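3-carboxy-cis,cis-muconate cycloisomerase (Pseudomonas putida, PDB 1RE5) is a tetrameric, largely helical cycloisomerase of the fumarase/aspartase (lyase) superfamily. Local coordinates at residues Gln117-Leu122 with Leu217-Pro222; Ala121-Glu126 with Glu182-Leu187; Leu221-Trp226 with Arg230-Glu235. One frame throughout, in Å; residues are numbered along the deposited sequence.

Interaction 1 of 3, residues Gln117-Leu122 with Leu217-Pro222; sequences QLRDAL and LKLTLP
Arg119 reaches from the helix of Gln117-Leu122 to the chain of Leu217-Pro222 and delivers one guanidinium nitrogen, NH2, to two backbone carbonyl groups. With CG anti to the backbone N (chi1 -179°) and bends at chi2 and chi3, its long side chain crosses to a loop whose nearest CA, that of Leu219, lies 9.6 Å from the CA of Arg119. Arg119 NH2 stands 2.6 Å from Leu217 O in a fairly straight hydrogen bond that lies in the carbonyl plane. The second bond, from Arg119 NH2 to Lys218 O at 2.9 Å, is more bent, and here the donor sits well above the carbonyl plane. Both oxygens nevertheless lie close to the plane of the guanidinium, at its edge, where the N-H groups point. Arginine suits the place because its flat head carries several such donors at the end of a long arm.

Leucine and lysine carbons also lie close to NH2. Leu219 CD2 comes within 3.4 Å of Arg119 NH2 from an oblique direction, while Lys218 CB approaches Arg119 NH2 to 3.5 Å before the extended remainder of that lysine leads away. Leu219 itself is buried and also packs on Val115 and Leu116 of helix 106-142, as fits an aliphatic residue.

Lys218 has positive phi (61°) and closes helix 206-217 in a Schellman motif. An arginine of helix 106-142 thus caps the Schellman-terminated end of helix 206-217 by binding carbonyl oxygens there, whose partial negative charge would favour a cation.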
loop_
_atom_site.group_PDB
_atom_site.type_symbol
_atom_site.label_atom_id
_atom_site.label_comp_id
_atom_site.label_asym_id
_atom_site.label_seq_id
_atom_site.Cartn_x
_atom_site.Cartn_y
_atom_site.Cartn_z
ATOM N N GLN D 117 -22.344 -10.967 -8.634
ATOM C CA GLN D 117 -22.127 -9.557 -8.955
ATOM C C GLN D 117 -20.851 -9.411 -9.762
ATOM O O GLN D 117 -20.785 -8.626 -10.708
ATOM C CB GLN D 117 -22.021 -8.710 -7.687
ATOM C CG GLN D 117 -23.249 -8.769 -6.828
ATOM C CD GLN D 117 -23.136 -7.899 -5.607
ATOM O OE1 GLN D 117 -23.256 -6.681 -5.689
ATOM N NE2 GLN D 117 -22.889 -8.521 -4.457
ATOM N N LEU D 118 -19.836 -10.176 -9.392
ATOM C CA LEU D 118 -18.578 -10.112 -10.106
ATOM C C LEU D 118 -18.752 -10.534 -11.557
ATOM O O LEU D 118 -18.132 -9.970 -12.455
ATOM C CB LEU D 118 -17.539 -10.985 -9.413
ATOM C CG LEU D 118 -17.055 -10.438 -8.069
ATOM C CD1 LEU D 118 -15.939 -11.331 -7.536
ATOM C CD2 LEU D 118 -16.553 -9.006 -8.232
ATOM N N ARG D 119 -19.606 -11.518 -11.800
ATOM C CA ARG D 119 -19.807 -11.955 -13.170
ATOM C C ARG D 119 -20.434 -10.822 -13.992
ATOM O O ARG D 119 -20.008 -10.561 -15.119
ATOM C CB ARG D 119 -20.691 -13.202 -13.218
ATOM C CG ARG D 119 -20.908 -13.720 -14.633
ATOM C CD ARG D 119 -22.329 -14.238 -14.793
ATOM N NE ARG D 119 -22.438 -15.656 -14.462
ATOM C CZ ARG D 119 -23.450 -16.192 -13.791
ATOM N NH1 ARG D 119 -24.450 -15.430 -13.358
ATOM N NH2 ARG D 119 -23.467 -17.499 -13.581
ATOM N N ASP D 120 -21.433 -10.140 -13.437
ATOM C CA ASP D 120 -22.056 -9.038 -14.163
ATOM C C ASP D 120 -21.023 -7.967 -14.415
ATOM O O ASP D 120 -21.034 -7.333 -15.470
ATOM C CB ASP D 120 -23.218 -8.424 -13.385
ATOM C CG ASP D 120 -24.470 -9.254 -13.469
ATOM O OD1 ASP D 120 -24.554 -10.114 -14.371
ATOM O OD2 ASP D 120 -25.377 -9.036 -12.641
ATOM N N ALA D 121 -20.135 -7.768 -13.441
ATOM C CA ALA D 121 -19.076 -6.771 -13.552
ATOM C C ALA D 121 -18.064 -7.187 -14.620
ATOM O O ALA D 121 -17.668 -6.383 -15.464
ATOM C CB ALA D 121 -18.376 -6.607 -12.221
ATOM N N LEU D 122 -17.651 -8.449 -14.586
ATOM C CA LEU D 122 -16.682 -8.944 -15.552
ATOM C C LEU D 122 -17.207 -8.688 -16.952
ATOM O O LEU D 122 -16.461 -8.262 -17.842
ATOM C CB LEU D 122 -16.463 -10.441 -15.366
ATOM C CG LEU D 122 -15.041 -10.950 -15.602
ATOM C CD1 LEU D 122 -15.096 -12.447 -15.760
ATOM C CD2 LEU D 122 -14.436 -10.318 -16.836
ATOM N N LEU D 217 -27.241 -21.729 -11.045
ATOM C CA LEU D 217 -26.668 -20.393 -11.121
ATOM C C LEU D 217 -25.707 -20.234 -12.289
ATOM O O LEU D 217 -25.159 -19.165 -12.503
ATOM C CB LEU D 217 -25.941 -20.083 -9.812
ATOM C CG LEU D 217 -26.824 -19.984 -8.566
ATOM C CD1 LEU D 217 -25.955 -19.997 -7.324
ATOM C CD2 LEU D 217 -27.686 -18.714 -8.636
ATOM N N LYS D 218 -25.504 -21.300 -13.047
ATOM C CA LYS D 218 -24.592 -21.237 -14.172
ATOM C C LYS D 218 -23.177 -20.909 -13.696
ATOM O O LYS D 218 -22.465 -20.099 -14.301
ATOM C CB LYS D 218 -25.062 -20.188 -15.175
ATOM C CG LYS D 218 -26.312 -20.588 -15.941
ATOM C CD LYS D 218 -26.606 -19.583 -17.053
ATOM C CE LYS D 218 -27.824 -19.970 -17.884
ATOM N NZ LYS D 218 -28.071 -18.939 -18.946
ATOM N N LEU D 219 -22.788 -21.542 -12.596
ATOM C CA LEU D 219 -21.462 -21.365 -12.036
ATOM C C LEU D 219 -20.802 -22.728 -11.961
ATOM O O LEU D 219 -21.481 -23.746 -11.837
ATOM C CB LEU D 219 -21.534 -20.796 -10.621
ATOM C CG LEU D 219 -22.071 -19.387 -10.427
ATOM C CD1 LEU D 219 -22.060 -19.063 -8.939
ATOM C CD2 LEU D 219 -21.217 -18.397 -11.211
ATOM N N THR D 220 -19.480 -22.753 -12.023
ATOM C CA THR D 220 -18.769 -24.007 -11.922
ATOM C C THR D 220 -18.707 -24.425 -10.450
ATOM O O THR D 220 -18.822 -23.596 -9.544
ATOM C CB THR D 220 -17.341 -23.856 -12.445
ATOM O OG1 THR D 220 -17.391 -23.384 -13.790
ATOM C CG2 THR D 220 -16.600 -25.197 -12.418
ATOM N N LEU D 221 -18.546 -25.721 -10.222
ATOM C CA LEU D 221 -18.426 -26.257 -8.888
ATOM C C LEU D 221 -16.908 -26.394 -8.676
ATOM O O LEU D 221 -16.226 -27.074 -9.449
ATOM C CB LEU D 221 -19.108 -27.621 -8.822
ATOM C CG LEU D 221 -19.186 -28.243 -7.431
ATOM C CD1 LEU D 221 -20.072 -27.384 -6.564
ATOM C CD2 LEU D 221 -19.740 -29.649 -7.511
ATOM N N PRO D 222 -16.355 -25.733 -7.642
ATOM C CA PRO D 222 -14.911 -25.805 -7.365
ATOM C C PRO D 222 -14.508 -27.160 -6.788
ATOM O O PRO D 222 -15.361 -27.907 -6.322
ATOM C CB PRO D 222 -14.705 -24.681 -6.359
ATOM C CG PRO D 222 -15.980 -24.743 -5.558
ATOM C CD PRO D 222 -17.038 -24.887 -6.642
#

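Interaction 2 of 3, residues Ala121-Glu126 with Glu182-Leu187; sequences ALDLIE and ELRPRL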
loop_
_atom_site.group_PDB
_atom_site.type_symbol
_atom_site.label_atom_id
_atom_site.label_comp_id
_atom_site.label_asym_id
_atom_site.label_seq_id
_atom_site.Cartn_x
_atom_site.Cartn_y
_atom_site.Cartn_z
ATOM N N ALA D 121 -20.135 -7.768 -13.441
ATOM C CA ALA D 121 -19.076 -6.771 -13.552
ATOM C C ALA D 121 -18.064 -7.187 -14.620
ATOM O O ALA D 121 -17.668 -6.383 -15.464
ATOM C CB ALA D 121 -18.376 -6.607 -12.221
ATOM N N LEU D 122 -17.651 -8.449 -14.586
ATOM C CA LEU D 122 -16.682 -8.944 -15.552
ATOM C C LEU D 122 -17.207 -8.688 -16.952
ATOM O O LEU D 122 -16.461 -8.262 -17.842
ATOM C CB LEU D 122 -16.463 -10.441 -15.366
ATOM C CG LEU D 122 -15.041 -10.950 -15.602
ATOM C CD1 LEU D 122 -15.096 -12.447 -15.760
ATOM C CD2 LEU D 122 -14.436 -10.318 -16.836
ATOM N N ASP D 123 -18.501 -8.951 -17.134
ATOM C CA ASP D 123 -19.168 -8.759 -18.417
ATOM C C ASP D 123 -19.111 -7.312 -18.902
ATOM O O ASP D 123 -18.898 -7.076 -20.091
ATOM C CB ASP D 123 -20.626 -9.251 -18.335
ATOM C CG ASP D 123 -20.745 -10.785 -18.439
ATOM O OD1 ASP D 123 -21.838 -11.325 -18.141
ATOM O OD2 ASP D 123 -19.747 -11.447 -18.826
ATOM N N LEU D 124 -19.295 -6.349 -18.001
ATOM C CA LEU D 124 -19.224 -4.938 -18.393
ATOM C C LEU D 124 -17.809 -4.573 -18.819
ATOM O O LEU D 124 -17.587 -3.976 -19.878
ATOM C CB LEU D 124 -19.611 -4.016 -17.242
ATOM C CG LEU D 124 -21.076 -3.890 -16.846
ATOM C CD1 LEU D 124 -21.244 -2.630 -15.995
ATOM C CD2 LEU D 124 -21.939 -3.798 -18.093
ATOM N N ILE D 125 -16.862 -4.942 -17.965
ATOM C CA ILE D 125 -15.460 -4.674 -18.176
ATOM C C ILE D 125 -14.959 -5.235 -19.486
ATOM O O ILE D 125 -14.212 -4.565 -20.193
ATOM C CB ILE D 125 -14.648 -5.222 -16.993
ATOM C CG1 ILE D 125 -14.978 -4.380 -15.757
ATOM C CG2 ILE D 125 -13.142 -5.236 -17.323
ATOM C CD1 ILE D 125 -14.268 -4.807 -14.515
ATOM N N GLU D 126 -15.373 -6.451 -19.825
ATOM C CA GLU D 126 -14.933 -7.042 -21.087
ATOM C C GLU D 126 -15.509 -6.263 -22.270
ATOM O O GLU D 126 -14.823 -6.045 -23.268
ATOM C CB GLU D 126 -15.340 -8.516 -21.179
ATOM C CG GLU D 126 -14.637 -9.426 -20.174
ATOM C CD GLU D 126 -14.769 -10.920 -20.522
ATOM O OE1 GLU D 126 -15.915 -11.400 -20.729
ATOM O OE2 GLU D 126 -13.725 -11.615 -20.584
ATOM N N GLU D 182 -8.565 -15.828 -19.189
ATOM C CA GLU D 182 -7.964 -16.962 -18.506
ATOM C C GLU D 182 -8.436 -17.163 -17.081
ATOM O O GLU D 182 -8.435 -18.291 -16.587
ATOM C CB GLU D 182 -6.448 -16.837 -18.509
ATOM C CG GLU D 182 -5.857 -16.645 -19.892
ATOM C CD GLU D 182 -4.351 -16.465 -19.857
ATOM O OE1 GLU D 182 -3.851 -15.939 -18.835
ATOM O OE2 GLU D 182 -3.674 -16.831 -20.850
ATOM N N LEU D 183 -8.841 -16.089 -16.413
ATOM C CA LEU D 183 -9.283 -16.212 -15.034
ATOM C C LEU D 183 -10.785 -16.476 -14.907
ATOM O O LEU D 183 -11.275 -16.870 -13.842
ATOM C CB LEU D 183 -8.901 -14.952 -14.240
ATOM C CG LEU D 183 -9.622 -13.622 -14.490
ATOM C CD1 LEU D 183 -11.032 -13.642 -13.929
ATOM C CD2 LEU D 183 -8.847 -12.520 -13.813
ATOM N N ARG D 184 -11.519 -16.265 -15.989
ATOM C CA ARG D 184 -12.960 -16.460 -15.950
ATOM C C ARG D 184 -13.396 -17.811 -15.356
ATOM O O ARG D 184 -14.191 -17.856 -14.413
ATOM C CB ARG D 184 -13.539 -16.280 -17.354
ATOM C CG ARG D 184 -15.040 -16.320 -17.410
ATOM C CD ARG D 184 -15.575 -15.329 -18.438
ATOM N NE ARG D 184 -17.004 -15.110 -18.228
ATOM C CZ ARG D 184 -17.645 -13.975 -18.492
ATOM N NH1 ARG D 184 -16.993 -12.930 -18.989
ATOM N NH2 ARG D 184 -18.942 -13.873 -18.225
ATOM N N PRO D 185 -12.868 -18.929 -15.884
ATOM C CA PRO D 185 -13.243 -20.255 -15.371
ATOM C C PRO D 185 -12.837 -20.491 -13.923
ATOM O O PRO D 185 -13.410 -21.327 -13.229
ATOM C CB PRO D 185 -12.507 -21.198 -16.313
ATOM C CG PRO D 185 -11.248 -20.430 -16.617
ATOM C CD PRO D 185 -11.797 -19.045 -16.893
ATOM N N ARG D 186 -11.833 -19.750 -13.484
ATOM C CA ARG D 186 -11.286 -19.857 -12.137
ATOM C C ARG D 186 -12.122 -19.042 -11.145
ATOM O O ARG D 186 -12.406 -19.492 -10.037
ATOM C CB ARG D 186 -9.862 -19.329 -12.188
ATOM C CG ARG D 186 -8.904 -19.885 -11.217
ATOM C CD ARG D 186 -7.561 -19.219 -11.477
ATOM N NE ARG D 186 -6.940 -19.687 -12.711
ATOM C CZ ARG D 186 -6.221 -18.923 -13.533
ATOM N NH1 ARG D 186 -6.033 -17.636 -13.270
ATOM N NH2 ARG D 186 -5.660 -19.456 -14.612
ATOM N N LEU D 187 -12.531 -17.850 -11.564
ATOM C CA LEU D 187 -13.298 -16.940 -10.718
ATOM C C LEU D 187 -14.764 -17.276 -10.507
ATOM O O LEU D 187 -15.260 -17.211 -9.384
ATOM C CB LEU D 187 -13.223 -15.520 -11.278
ATOM C CG LEU D 187 -14.074 -14.483 -10.544
ATOM C CD1 LEU D 187 -13.476 -14.155 -9.171
ATOM C CD2 LEU D 187 -14.145 -13.233 -11.391
#
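Arg184 turns its side chain away from its own N (chi1 -174°), and the chain, bent only at chi2, runs out toward helix 106-142. There Asp123 and Glu126, each with CG anti to the carbonyl carbon, swing their carboxylates to meet it. The guanidinium is held at its edge by both acids. Asp123 OD2 takes the stronger hydrogen bond from Arg184 NH2, at 2.6 Å, on the syn side of the carboxylate and in the guanidinium plane, and it also receives a weak, more bent one from Arg184 NH1 at 3.1 Å. The two flat groups are nearly coplanar, 24° apart. Glu126 OE1 forms a salt bridge to Arg184 NH1 at 2.6 Å, its carboxylate turned further from the guanidinium plane.

One arginine thus bridges acids three residues apart, which lie on neighbouring parts of the same helical face. The two segments belong to long helices of the superfamily's central helical bundle; the short segments themselves run antiparallel, at 172°, their axes 12.3 Å apart at closest approach. Such wide spacing suits long charged side chains, and two acids probably offset the charge of Arg184 and of Arg119, which packs beside it.

Over one face of the guanidinium lies Leu122, whose CD1 is 3.8 Å from Arg184 NH1 and also near the arginine's CD, so that an aliphatic branch packs against the flat group while the oxygens keep to its edge. Leu122 also packs on Leu180 of helix 162-187.

Interaction 3 of 3, residues Leu221-Trp226 with Arg230-Glu235; sequences LPEQPW and RDRLVE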
loop_
_atom_site.group_PDB
_atom_site.type_symbol
_atom_site.label_atom_id
_atom_site.label_comp_id
_atom_site.label_asym_id
_atom_site.label_seq_id
_atom_site.Cartn_x
_atom_site.Cartn_y
_atom_site.Cartn_z
ATOM N N LEU D 221 -18.546 -25.721 -10.222
ATOM C CA LEU D 221 -18.426 -26.257 -8.888
ATOM C C LEU D 221 -16.908 -26.394 -8.676
ATOM O O LEU D 221 -16.226 -27.074 -9.449
ATOM C CB LEU D 221 -19.108 -27.621 -8.822
ATOM C CG LEU D 221 -19.186 -28.243 -7.431
ATOM C CD1 LEU D 221 -20.072 -27.384 -6.564
ATOM C CD2 LEU D 221 -19.740 -29.649 -7.511
ATOM N N PRO D 222 -16.355 -25.733 -7.642
ATOM C CA PRO D 222 -14.911 -25.805 -7.365
ATOM C C PRO D 222 -14.508 -27.160 -6.788
ATOM O O PRO D 222 -15.361 -27.907 -6.322
ATOM C CB PRO D 222 -14.705 -24.681 -6.359
ATOM C CG PRO D 222 -15.980 -24.743 -5.558
ATOM C CD PRO D 222 -17.038 -24.887 -6.642
ATOM N N GLU D 223 -13.220 -27.477 -6.802
ATOM C CA GLU D 223 -12.776 -28.754 -6.261
ATOM C C GLU D 223 -13.220 -28.879 -4.800
ATOM O O GLU D 223 -13.489 -29.980 -4.315
ATOM C CB GLU D 223 -11.245 -28.898 -6.376
ATOM C CG GLU D 223 -10.399 -28.196 -5.296
ATOM C CD GLU D 223 -10.362 -26.665 -5.408
ATOM O OE1 GLU D 223 -11.087 -26.072 -6.242
ATOM O OE2 GLU D 223 -9.595 -26.049 -4.642
ATOM N N GLN D 224 -13.310 -27.744 -4.109
ATOM C CA GLN D 224 -13.716 -27.708 -2.708
ATOM C C GLN D 224 -14.148 -26.299 -2.340
ATOM O O GLN D 224 -13.868 -25.355 -3.070
ATOM C CB GLN D 224 -12.551 -28.119 -1.805
ATOM C CG GLN D 224 -11.270 -27.320 -2.018
ATOM C CD GLN D 224 -10.073 -27.942 -1.304
ATOM O OE1 GLN D 224 -8.927 -27.844 -1.765
ATOM N NE2 GLN D 224 -10.332 -28.579 -0.162
ATOM N N PRO D 225 -14.861 -26.141 -1.209
ATOM C CA PRO D 225 -15.303 -24.806 -0.778
ATOM C C PRO D 225 -14.061 -23.953 -0.516
ATOM O O PRO D 225 -12.992 -24.492 -0.244
ATOM C CB PRO D 225 -16.078 -25.102 0.503
ATOM C CG PRO D 225 -16.662 -26.459 0.233
ATOM C CD PRO D 225 -15.495 -27.192 -0.388
ATOM N N TRP D 226 -14.191 -22.634 -0.589
ATOM C CA TRP D 226 -13.034 -21.761 -0.366
ATOM C C TRP D 226 -13.294 -20.595 0.602
ATOM O O TRP D 226 -12.913 -19.461 0.326
ATOM C CB TRP D 226 -12.524 -21.217 -1.707
ATOM C CG TRP D 226 -13.632 -20.774 -2.623
ATOM C CD1 TRP D 226 -14.463 -21.579 -3.350
ATOM C CD2 TRP D 226 -14.079 -19.430 -2.847
ATOM N NE1 TRP D 226 -15.401 -20.822 -4.010
ATOM C CE2 TRP D 226 -15.190 -19.501 -3.720
ATOM C CE3 TRP D 226 -13.652 -18.171 -2.393
ATOM C CZ2 TRP D 226 -15.882 -18.362 -4.146
ATOM C CZ3 TRP D 226 -14.343 -17.034 -2.817
ATOM C CH2 TRP D 226 -15.447 -17.142 -3.687
ATOM N N ARG D 230 -8.846 -17.174 -0.476
ATOM C CA ARG D 230 -9.359 -16.077 -1.294
ATOM C C ARG D 230 -8.580 -15.665 -2.558
ATOM O O ARG D 230 -8.863 -14.606 -3.144
ATOM C CB ARG D 230 -9.532 -14.852 -0.392
ATOM C CG ARG D 230 -9.851 -15.194 1.052
ATOM C CD ARG D 230 -11.223 -15.791 1.162
ATOM N NE ARG D 230 -12.259 -14.776 1.010
ATOM C CZ ARG D 230 -13.536 -15.054 0.758
ATOM N NH1 ARG D 230 -13.930 -16.316 0.624
ATOM N NH2 ARG D 230 -14.423 -14.075 0.649
ATOM N N ASP D 231 -7.633 -16.486 -3.003
ATOM C CA ASP D 231 -6.853 -16.119 -4.176
ATOM C C ASP D 231 -7.691 -15.742 -5.397
ATOM O O ASP D 231 -7.311 -14.850 -6.157
ATOM C CB ASP D 231 -5.904 -17.244 -4.547
ATOM C CG ASP D 231 -6.628 -18.526 -4.821
ATOM O OD1 ASP D 231 -6.562 -19.033 -5.964
ATOM O OD2 ASP D 231 -7.279 -19.016 -3.879
ATOM N N ARG D 232 -8.825 -16.407 -5.593
ATOM C CA ARG D 232 -9.673 -16.105 -6.743
ATOM C C ARG D 232 -10.100 -14.638 -6.781
ATOM O O ARG D 232 -10.031 -13.989 -7.834
ATOM C CB ARG D 232 -10.914 -17.010 -6.752
ATOM C CG ARG D 232 -10.626 -18.447 -7.169
ATOM C CD ARG D 232 -11.865 -19.331 -7.077
ATOM N NE ARG D 232 -11.621 -20.451 -6.174
ATOM C CZ ARG D 232 -11.491 -21.711 -6.566
ATOM N NH1 ARG D 232 -11.595 -22.021 -7.848
ATOM N NH2 ARG D 232 -11.227 -22.655 -5.683
ATOM N N LEU D 233 -10.533 -14.102 -5.640
ATOM C CA LEU D 233 -10.975 -12.705 -5.599
ATOM C C LEU D 233 -9.796 -11.728 -5.736
ATOM O O LEU D 233 -9.897 -10.686 -6.390
ATOM C CB LEU D 233 -11.730 -12.426 -4.291
ATOM C CG LEU D 233 -12.904 -13.355 -3.950
ATOM C CD1 LEU D 233 -13.574 -12.899 -2.649
ATOM C CD2 LEU D 233 -13.908 -13.345 -5.092
ATOM N N VAL D 234 -8.672 -12.067 -5.117
ATOM C CA VAL D 234 -7.506 -11.211 -5.174
ATOM C C VAL D 234 -6.925 -11.184 -6.588
ATOM O O VAL D 234 -6.431 -10.152 -7.037
ATOM C CB VAL D 234 -6.458 -11.676 -4.168
ATOM C CG1 VAL D 234 -5.234 -10.783 -4.223
ATOM C CG2 VAL D 234 -7.070 -11.647 -2.775
ATOM N N GLU D 235 -6.986 -12.304 -7.303
ATOM C CA GLU D 235 -6.482 -12.306 -8.676
ATOM C C GLU D 235 -7.312 -11.377 -9.563
ATOM O O GLU D 235 -6.766 -10.619 -10.366
ATOM C CB GLU D 235 -6.520 -13.696 -9.277
ATOM C CG GLU D 235 -6.416 -13.688 -10.787
ATOM C CD GLU D 235 -6.317 -15.084 -11.355
ATOM O OE1 GLU D 235 -7.164 -15.941 -11.004
ATOM O OE2 GLU D 235 -5.384 -15.325 -12.149
#
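Leu221-Trp226 is an irregular loop, and Arg230-Glu235 opens helix 231-257 with Arg230 at the N-cap position; the two backbones come closest at Trp226 and Arg230, whose CA atoms are 6.8 Å apart. Trp226 carries the contact. With chi1 at 43°, its CG sits between the backbone N and carbonyl carbon, and one face of the indole is turned to the side chain of Arg232. The guanidinium makes a cation-pi contact, Arg232 CZ lying 4.7 Å from the centroid of the Trp226 five-membered ring and 21° off the normal, with the planes tilted 45° to each other. A broad electron-rich ring suits a buried arginine. At the guanidinium edge, Arg232 NH2 makes a long, weak salt bridge to Glu223 OE1 at 3.5 Å; the stronger partner of Glu223 is Arg175 of the second subunit.

Arg230 NH1 forms a weak hydrogen bond to Trp226 O at 3.3 Å; NH1 also pairs with Asp111, and NH2 with Glu323, its strongest partner. Leu233 CG meets Trp226 CZ3 at 4.1 Å.

The loop thus lies against the first turn of helix 231-257, which Leu233 joins to helices 106-142 and 319-347, while Trp226 NE1 bonds to Leu190 O after helix 162-187.

Helix 106-142 supplies the first segment of both interaction 1 and interaction 2, which share Ala121 and Leu122. Interaction 2 closes the shorter loop, returning along helix 162-187, and its span nests within that of interaction 1, which runs on past helix 206-217 to residues 217-222. Interaction 3 starts where interaction 1 ends, sharing Leu221 and Pro222, and closes a tight local loop onto helix 231-257; it follows interaction 2 in series. Side chains join them: Leu118 packs on both Leu187 and Leu233, and Arg186 forms a salt bridge with Glu235. Together they tie three bundle helices to the loop 218-230, beside the second subunit.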